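Local coordinates for protein internalin C2 (Listeria monocytogenes serotype 4b str. F2365, PDB 4FHO) that probably takes part in adhesion to or invasion of host cells through a leucine-rich-repeat domain with a helical cap at its N-terminus, at residues Thr13-Ile18 and Thr30-Ser35; Thr129-Leu134 and Gln138-Asp143; Ser195-Leu200 and Ile204-Lys209. All blocks are in the same frame, centred on the assembly; numbering follows the deposited sequence.

Interaction 1. Residues Thr13-Ile18 and Thr30-Ser35; sequences TPINVI and TATGKS
Ile15 faces Thr32 and Lys34 with a single atom, the CD1 methyl at the end of its side chain. This methyl sits 3.9 Å from the hydroxyl oxygen OG1 of Thr32. It is equally close, also 3.9 Å, to CG of Lys34. Ile15 can reach this far because its chain is extended: CD1 is anti to CA across the CB-CG1 bond (chi2 161°). Ile15 and Thr32 run past each other in opposite directions. The Ile15 chain meets the lysine chain at a slant, and its methyl rests on CB and CG. The lysine chain bends at chi2 (-70°), then runs straight, and its amino end leads away from Ile15. No hydrogen bond joins the two segments. The contact belongs to the N-terminal domain of the internalins, a small cap related to the EF-hand clan, and joins its first short helix, 15-18, to the turn that follows helix 22-31. That second helix closes in a Schellman motif, where Gly33 has positive phi and its N bonds to Thr30 O at 3.2 Å. The turn brings Thr32 and Lys34 round to the same isoleucine. Thr32 OG1 meets the methyl only by van der Waals contact; its hydrogen bond goes back to Val28 O in the helix. Val41 of strand 40-41 touches all three side chains, and Lys34 also touches Asp39.

Interaction 2. Residues Thr129-Leu134 and Gln138-Asp143; sequences TPLAGL and QVLYLD
Leu131 packs on Leu140 and Leu142, and all three are buried. Leu131 gives the most surface, 50 Å². One branch, CD1, touches both partners. This methyl lies 4.0 Å from CD1 of Leu140 and, at the same distance, from Leu140 CD2. The methyl therefore rests against the forked end of that leucine. It also lies 4.1 Å from CD2 of Leu142, so it touches methyls from two side chains two residues apart on the chain. In Leu131, CD1 is anti to CA (chi2 -168°), which carries this methyl deep toward the strand. Leu140 has its CG anti to the backbone N (chi1 -177°), and its chain lies so that both of its methyls meet Leu131 CD1. The contact is wholly apolar. The backbone around Leu131 satisfies some of its polar groups locally: Leu134 N bonds to Leu131 O at 2.9 Å. This is the core packing of a leucine-rich repeat, with short 3-10 turns on one side and strands on the other. At the rim of the core, Leu142 O accepts bonds from Asn145 ND2 and Asn167 ND2, consistent with the asparagine ladder of such repeats. Strand 139-141 runs parallel between strands 117-119 and 161-163. Leu131 and Leu140 both touch Leu118 of the preceding strand, and Leu140 also reaches Leu162 of the following one.

Interaction 3. Residues Ser195-Leu200 and Ile204-Lys209; sequences SPLASL and IEVHLK
No flat group enters the contact of Leu197 with Val206 and Leu208. The flat groups nearby, the imidazole of His207 and the carboxylate of Glu205, project from strand 205-207 on the side turned away from Leu197. The His207 side chain has Arg185 of strand 183-185 on one flank and Thr229 of strand 227-229 on the other and also touches Asp187, while Glu205 OE2 forms a salt bridge to Arg185 NE. The contact itself is wholly apolar. The CD1 methyl of Leu197 meets CG1 of Val206 tip to tip at 3.9 Å. The same methyl meets CD1 of Leu208, again end to end, at 4.1 Å. The methyls of Val206 and Leu208 thus share one atom of the opposing leucine. Val206 offers CG1 because this branch is anti to the backbone N (chi1 -172°). Leu208 is longer. With CD1 anti to CA (chi2 165°) its chain is extended into the core, and this methyl does the touching. The three residues form part of the hydrophobic core of a leucine-rich-repeat coil, in which the 3-10 turn 195-198 backs the parallel sheet. Val206 points into this core, while Glu205 and His207 point the other way. The turn is held by its own backbone: Ala198 N bonds to Ser195 O at 3.2 Å and Leu200 N to Leu197 O at 3.0 Å. Leu197 also packs on Leu184 of strand 183-185, while Val206 meets Leu225 and Leu208 meets Ile213, which carries the core on toward the C-terminal end of the chain.

How the interactions relate
The three contacts follow one another along the chain and do not touch. Interaction 1 lies in the N-terminal cap. Interactions 2 and 3 lie in the leucine-rich repeats and share the long parallel sheet, through strands 139-141 and 205-207. Their centres are about 18 Å apart, with strands 161-163 and 183-185 between them. Interaction 1 is about 32 Å from interaction 2 and about 47 Å from interaction 3, centre to centre, and it lies on the opposite side of the chain's centre from interaction 3. Interactions 2 and 3 follow a similar scheme, a leucine of a 3-10 turn against two residues at the following strand, with differing side chains and branches, as expected of a modular protein.

Interaction 1. Residues Thr13-Ile18 and Thr30-Ser35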
loop_
_atom_site.group_PDB
_atom_site.type_symbol
_atom_site.label_atom_id
_atom_site.label_comp_id
_atom_site.label_asym_id
_atom_site.label_seq_id
_atom_site.Cartn_x
_atom_site.Cartn_y
_atom_site.Cartn_z
ATOM N N THR A 13 22.673 3.039 21.130
ATOM C CA THR A 13 21.539 3.689 21.794
ATOM C C THR A 13 20.525 2.604 22.187
ATOM O O THR A 13 20.413 1.616 21.463
ATOM C CB THR A 13 20.872 4.695 20.830
ATOM O OG1 THR A 13 21.860 5.621 20.368
ATOM C CG2 THR A 13 19.743 5.468 21.507
ATOM N N PRO A 14 19.814 2.767 23.332
ATOM C CA PRO A 14 18.766 1.804 23.672
ATOM C C PRO A 14 17.646 1.756 22.628
ATOM O O PRO A 14 17.321 2.790 22.026
ATOM C CB PRO A 14 18.237 2.318 25.011
ATOM C CG PRO A 14 19.403 3.000 25.628
ATOM C CD PRO A 14 20.106 3.660 24.476
ATOM N N ILE A 15 17.068 0.573 22.423
ATOM C CA ILE A 15 16.001 0.385 21.422
ATOM C C ILE A 15 14.781 1.280 21.704
ATOM O O ILE A 15 14.189 1.828 20.755
ATOM C CB ILE A 15 15.588 -1.116 21.269
ATOM C CG1 ILE A 15 16.753 -1.961 20.723
ATOM C CG2 ILE A 15 14.406 -1.285 20.329
ATOM C CD1 ILE A 15 16.594 -3.445 20.986
ATOM N N ASN A 16 14.431 1.466 22.981
ATOM C CA ASN A 16 13.265 2.320 23.347
ATOM C C ASN A 16 13.506 3.842 23.346
ATOM O O ASN A 16 12.584 4.598 23.648
ATOM C CB ASN A 16 12.606 1.849 24.663
ATOM C CG ASN A 16 13.470 2.074 25.908
ATOM O OD1 ASN A 16 14.647 2.414 25.838
ATOM N ND2 ASN A 16 12.864 1.865 27.062
ATOM N N VAL A 17 14.739 4.270 23.053
ATOM C CA VAL A 17 15.077 5.687 22.786
ATOM C C VAL A 17 14.867 5.962 21.303
ATOM O O VAL A 17 14.168 6.913 20.945
ATOM C CB VAL A 17 16.546 6.024 23.140
ATOM C CG1 VAL A 17 16.947 7.418 22.644
ATOM C CG2 VAL A 17 16.784 5.915 24.644
ATOM N N ILE A 18 15.501 5.132 20.464
ATOM C CA ILE A 18 15.396 5.203 18.988
ATOM C C ILE A 18 13.939 5.022 18.530
ATOM O O ILE A 18 13.461 5.780 17.703
ATOM C CB ILE A 18 16.247 4.106 18.286
ATOM C CG1 ILE A 18 17.740 4.216 18.605
ATOM C CG2 ILE A 18 16.102 4.176 16.765
ATOM C CD1 ILE A 18 18.477 2.935 18.270
ATOM N N THR A 30 12.769 -7.996 18.913
ATOM C CA THR A 30 12.670 -9.349 18.343
ATOM C C THR A 30 13.487 -9.495 17.053
ATOM O O THR A 30 14.223 -10.467 16.901
ATOM C CB THR A 30 11.198 -9.746 18.104
ATOM O OG1 THR A 30 10.501 -9.670 19.353
ATOM C CG2 THR A 30 11.069 -11.172 17.535
ATOM N N ALA A 31 13.359 -8.522 16.149
ATOM C CA ALA A 31 14.090 -8.521 14.869
ATOM C C ALA A 31 15.625 -8.469 15.020
ATOM O O ALA A 31 16.332 -9.050 14.197
ATOM C CB ALA A 31 13.603 -7.392 13.974
ATOM N N THR A 32 16.119 -7.805 16.070
ATOM C CA THR A 32 17.566 -7.730 16.379
ATOM C C THR A 32 18.078 -8.825 17.340
ATOM O O THR A 32 19.272 -8.843 17.677
ATOM C CB THR A 32 17.936 -6.340 16.962
ATOM O OG1 THR A 32 17.188 -6.098 18.161
ATOM C CG2 THR A 32 17.643 -5.234 15.957
ATOM N N GLY A 33 17.193 -9.728 17.772
ATOM C CA GLY A 33 17.539 -10.802 18.698
ATOM C C GLY A 33 17.877 -10.394 20.126
ATOM O O GLY A 33 18.432 -11.198 20.862
ATOM N N LYS A 34 17.516 -9.177 20.540
ATOM C CA LYS A 34 17.853 -8.685 21.886
ATOM C C LYS A 34 16.876 -9.190 22.951
ATOM O O LYS A 34 15.764 -9.632 22.636
ATOM C CB LYS A 34 17.925 -7.150 21.901
ATOM C CG LYS A 34 18.985 -6.561 20.972
ATOM C CD LYS A 34 20.414 -6.829 21.447
ATOM C CE LYS A 34 21.445 -6.335 20.450
ATOM N NZ LYS A 34 22.843 -6.494 20.954
ATOM N N SER A 35 17.315 -9.122 24.212
ATOM C CA SER A 35 16.526 -9.605 25.366
ATOM C C SER A 35 15.452 -8.618 25.830
ATOM O O SER A 35 14.342 -9.039 26.153
ATOM C CB SER A 35 17.443 -9.932 26.546
ATOM O OG SER A 35 18.359 -10.939 26.179
#

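Interaction 2. Residues Thr129-Leu134 and Gln138-Asp143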
loop_
_atom_site.group_PDB
_atom_site.type_symbol
_atom_site.label_atom_id
_atom_site.label_comp_id
_atom_site.label_asym_id
_atom_site.label_seq_id
_atom_site.Cartn_x
_atom_site.Cartn_y
_atom_site.Cartn_z
ATOM N N THR A 129 -3.159 10.913 -5.541
ATOM C CA THR A 129 -2.176 11.688 -6.300
ATOM C C THR A 129 -0.697 11.384 -5.959
ATOM O O THR A 129 0.107 11.219 -6.883
ATOM C CB THR A 129 -2.462 13.206 -6.244
ATOM O OG1 THR A 129 -3.830 13.466 -6.558
ATOM C CG2 THR A 129 -1.673 13.912 -7.313
ATOM N N PRO A 130 -0.348 11.219 -4.661
ATOM C CA PRO A 130 1.033 10.839 -4.314
ATOM C C PRO A 130 1.538 9.492 -4.850
ATOM O O PRO A 130 2.742 9.283 -4.886
ATOM C CB PRO A 130 1.003 10.825 -2.778
ATOM C CG PRO A 130 -0.044 11.834 -2.433
ATOM C CD PRO A 130 -1.117 11.489 -3.432
ATOM N N LEU A 131 0.648 8.607 -5.281
ATOM C CA LEU A 131 1.063 7.306 -5.817
ATOM C C LEU A 131 1.579 7.359 -7.271
ATOM O O LEU A 131 2.219 6.401 -7.712
ATOM C CB LEU A 131 -0.080 6.270 -5.678
ATOM C CG LEU A 131 -0.785 6.142 -4.313
ATOM C CD1 LEU A 131 -1.673 4.893 -4.277
ATOM C CD2 LEU A 131 0.187 6.129 -3.137
ATOM N N ALA A 132 1.339 8.455 -8.007
ATOM C CA ALA A 132 1.695 8.514 -9.452
ATOM C C ALA A 132 3.155 8.217 -9.814
ATOM O O ALA A 132 3.416 7.725 -10.911
ATOM C CB ALA A 132 1.274 9.845 -10.064
ATOM N N GLY A 133 4.077 8.488 -8.886
ATOM C CA GLY A 133 5.515 8.188 -9.055
ATOM C C GLY A 133 5.984 6.781 -8.687
ATOM O O GLY A 133 7.165 6.443 -8.877
ATOM N N LEU A 134 5.070 5.965 -8.165
ATOM C CA LEU A 134 5.376 4.601 -7.697
ATOM C C LEU A 134 5.273 3.632 -8.875
ATOM O O LEU A 134 4.400 2.755 -8.922
ATOM C CB LEU A 134 4.456 4.220 -6.543
ATOM C CG LEU A 134 4.408 5.195 -5.367
ATOM C CD1 LEU A 134 3.635 4.569 -4.211
ATOM C CD2 LEU A 134 5.785 5.634 -4.906
ATOM N N GLN A 138 3.012 -3.200 -8.271
ATOM C CA GLN A 138 2.412 -4.403 -8.864
ATOM C C GLN A 138 1.062 -4.754 -8.228
ATOM O O GLN A 138 0.162 -5.196 -8.934
ATOM C CB GLN A 138 3.367 -5.601 -8.719
ATOM C CG GLN A 138 4.633 -5.487 -9.549
ATOM C CD GLN A 138 5.567 -6.685 -9.432
ATOM O OE1 GLN A 138 5.431 -7.522 -8.553
ATOM N NE2 GLN A 138 6.527 -6.761 -10.335
ATOM N N VAL A 139 0.956 -4.580 -6.907
ATOM C CA VAL A 139 -0.221 -4.905 -6.102
ATOM C C VAL A 139 -0.614 -3.648 -5.307
ATOM O O VAL A 139 0.187 -3.110 -4.518
ATOM C CB VAL A 139 0.082 -6.112 -5.183
ATOM C CG1 VAL A 139 -1.130 -6.504 -4.325
ATOM C CG2 VAL A 139 0.524 -7.317 -6.023
ATOM N N LEU A 140 -1.840 -3.175 -5.527
ATOM C CA LEU A 140 -2.346 -1.996 -4.854
ATOM C C LEU A 140 -3.727 -2.257 -4.279
ATOM O O LEU A 140 -4.631 -2.614 -5.024
ATOM C CB LEU A 140 -2.364 -0.810 -5.823
ATOM C CG LEU A 140 -2.806 0.540 -5.244
ATOM C CD1 LEU A 140 -2.005 0.956 -3.996
ATOM C CD2 LEU A 140 -2.734 1.628 -6.315
ATOM N N TYR A 141 -3.872 -2.092 -2.959
ATOM C CA TYR A 141 -5.183 -2.126 -2.299
ATOM C C TYR A 141 -5.584 -0.718 -1.870
ATOM O O TYR A 141 -4.931 -0.117 -1.022
ATOM C CB TYR A 141 -5.184 -3.039 -1.072
ATOM C CG TYR A 141 -4.658 -4.443 -1.253
ATOM C CD1 TYR A 141 -3.289 -4.720 -1.159
ATOM C CD2 TYR A 141 -5.534 -5.526 -1.455
ATOM C CE1 TYR A 141 -2.799 -6.034 -1.297
ATOM C CE2 TYR A 141 -5.052 -6.836 -1.607
ATOM C CZ TYR A 141 -3.689 -7.083 -1.519
ATOM O OH TYR A 141 -3.204 -8.358 -1.651
ATOM N N LEU A 142 -6.700 -0.233 -2.406
ATOM C CA LEU A 142 -7.265 1.074 -2.059
ATOM C C LEU A 142 -8.690 0.997 -1.486
ATOM O O LEU A 142 -9.376 2.006 -1.418
ATOM C CB LEU A 142 -7.237 1.951 -3.313
ATOM C CG LEU A 142 -5.845 2.364 -3.813
ATOM C CD1 LEU A 142 -5.944 3.187 -5.103
ATOM C CD2 LEU A 142 -5.037 3.142 -2.781
ATOM N N ASP A 143 -9.094 -0.184 -1.012
ATOM C CA ASP A 143 -10.481 -0.458 -0.601
ATOM C C ASP A 143 -10.880 0.284 0.652
ATOM O O ASP A 143 -10.036 0.544 1.484
ATOM C CB ASP A 143 -10.686 -1.950 -0.301
ATOM C CG ASP A 143 -10.274 -2.815 -1.453
ATOM O OD1 ASP A 143 -11.084 -3.019 -2.368
ATOM O OD2 ASP A 143 -9.099 -3.217 -1.470
#

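Interaction 3. Residues Ser195-Leu200 and Ile204-Lys209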
loop_
_atom_site.group_PDB
_atom_site.type_symbol
_atom_site.label_atom_id
_atom_site.label_comp_id
_atom_site.label_asym_id
_atom_site.label_seq_id
_atom_site.Cartn_x
_atom_site.Cartn_y
_atom_site.Cartn_z
ATOM N N SER A 195 -16.213 0.312 -20.637
ATOM C CA SER A 195 -15.481 0.328 -21.922
ATOM C C SER A 195 -13.959 0.245 -21.797
ATOM O O SER A 195 -13.351 -0.511 -22.551
ATOM C CB SER A 195 -15.871 1.538 -22.786
ATOM O OG SER A 195 -17.236 1.460 -23.146
ATOM N N PRO A 196 -13.351 0.968 -20.821
ATOM C CA PRO A 196 -11.898 0.844 -20.595
ATOM C C PRO A 196 -11.337 -0.564 -20.404
ATOM O O PRO A 196 -10.184 -0.796 -20.759
ATOM C CB PRO A 196 -11.679 1.670 -19.324
ATOM C CG PRO A 196 -12.677 2.754 -19.451
ATOM C CD PRO A 196 -13.892 2.114 -20.055
ATOM N N LEU A 197 -12.142 -1.480 -19.863
ATOM C CA LEU A 197 -11.698 -2.846 -19.561
ATOM C C LEU A 197 -11.444 -3.694 -20.812
ATOM O O LEU A 197 -10.707 -4.671 -20.729
ATOM C CB LEU A 197 -12.682 -3.547 -18.595
ATOM C CG LEU A 197 -13.044 -2.830 -17.268
ATOM C CD1 LEU A 197 -13.814 -3.767 -16.347
ATOM C CD2 LEU A 197 -11.844 -2.246 -16.532
ATOM N N ALA A 198 -12.000 -3.301 -21.965
ATOM C CA ALA A 198 -11.759 -4.001 -23.252
ATOM C C ALA A 198 -10.293 -4.021 -23.721
ATOM O O ALA A 198 -9.901 -4.943 -24.442
ATOM C CB ALA A 198 -12.635 -3.416 -24.354
ATOM N N SER A 199 -9.505 -3.018 -23.316
ATOM C CA SER A 199 -8.057 -2.968 -23.597
ATOM C C SER A 199 -7.184 -3.611 -22.489
ATOM O O SER A 199 -5.965 -3.418 -22.490
ATOM C CB SER A 199 -7.626 -1.509 -23.863
ATOM O OG SER A 199 -7.763 -0.709 -22.709
ATOM N N LEU A 200 -7.799 -4.368 -21.569
ATOM C CA LEU A 200 -7.090 -5.116 -20.517
ATOM C C LEU A 200 -7.232 -6.622 -20.806
ATOM O O LEU A 200 -8.112 -7.284 -20.233
ATOM C CB LEU A 200 -7.646 -4.732 -19.137
ATOM C CG LEU A 200 -7.613 -3.238 -18.788
ATOM C CD1 LEU A 200 -8.190 -2.990 -17.402
ATOM C CD2 LEU A 200 -6.209 -2.666 -18.875
ATOM N N ILE A 204 -8.480 -11.812 -15.414
ATOM C CA ILE A 204 -8.998 -13.094 -14.969
ATOM C C ILE A 204 -10.243 -12.902 -14.089
ATOM O O ILE A 204 -11.241 -13.614 -14.262
ATOM C CB ILE A 204 -7.921 -13.903 -14.196
ATOM C CG1 ILE A 204 -6.641 -14.063 -15.034
ATOM C CG2 ILE A 204 -8.466 -15.277 -13.810
ATOM C CD1 ILE A 204 -5.546 -14.855 -14.340
ATOM N N GLU A 205 -10.184 -11.951 -13.165
ATOM C CA GLU A 205 -11.205 -11.751 -12.131
ATOM C C GLU A 205 -11.584 -10.277 -12.120
ATOM O O GLU A 205 -10.723 -9.425 -11.900
ATOM C CB GLU A 205 -10.647 -12.196 -10.774
ATOM C CG GLU A 205 -11.491 -11.873 -9.543
ATOM C CD GLU A 205 -10.928 -12.498 -8.276
ATOM O OE1 GLU A 205 -10.911 -13.741 -8.190
ATOM O OE2 GLU A 205 -10.511 -11.760 -7.356
ATOM N N VAL A 206 -12.858 -9.986 -12.388
ATOM C CA VAL A 206 -13.398 -8.632 -12.371
ATOM C C VAL A 206 -14.584 -8.606 -11.415
ATOM O O VAL A 206 -15.572 -9.267 -11.653
ATOM C CB VAL A 206 -13.795 -8.153 -13.766
ATOM C CG1 VAL A 206 -14.179 -6.674 -13.741
ATOM C CG2 VAL A 206 -12.639 -8.342 -14.733
ATOM N N HIS A 207 -14.477 -7.878 -10.312
ATOM C CA HIS A 207 -15.566 -7.771 -9.338
ATOM C C HIS A 207 -16.178 -6.398 -9.477
ATOM O O HIS A 207 -15.528 -5.385 -9.181
ATOM C CB HIS A 207 -15.080 -8.044 -7.914
ATOM C CG HIS A 207 -14.813 -9.502 -7.593
ATOM N ND1 HIS A 207 -14.535 -9.913 -6.336
ATOM C CD2 HIS A 207 -14.791 -10.629 -8.382
ATOM C CE1 HIS A 207 -14.344 -11.242 -6.338
ATOM N NE2 HIS A 207 -14.512 -11.681 -7.586
ATOM N N LEU A 208 -17.433 -6.348 -9.933
ATOM C CA LEU A 208 -18.158 -5.091 -10.189
ATOM C C LEU A 208 -19.562 -5.071 -9.566
ATOM O O LEU A 208 -20.444 -4.416 -10.087
ATOM C CB LEU A 208 -18.213 -4.833 -11.703
ATOM C CG LEU A 208 -16.889 -4.509 -12.415
ATOM C CD1 LEU A 208 -17.060 -4.640 -13.922
ATOM C CD2 LEU A 208 -16.353 -3.136 -12.088
ATOM N N LYS A 209 -19.745 -5.722 -8.408
ATOM C CA LYS A 209 -21.046 -5.731 -7.699
ATOM C C LYS A 209 -21.399 -4.324 -7.204
ATOM O O LYS A 209 -20.514 -3.542 -6.976
ATOM C CB LYS A 209 -21.036 -6.683 -6.489
ATOM C CG LYS A 209 -20.789 -8.140 -6.853
ATOM C CD LYS A 209 -20.658 -9.051 -5.642
ATOM C CE LYS A 209 -21.945 -9.176 -4.867
ATOM N NZ LYS A 209 -22.007 -10.459 -4.111
#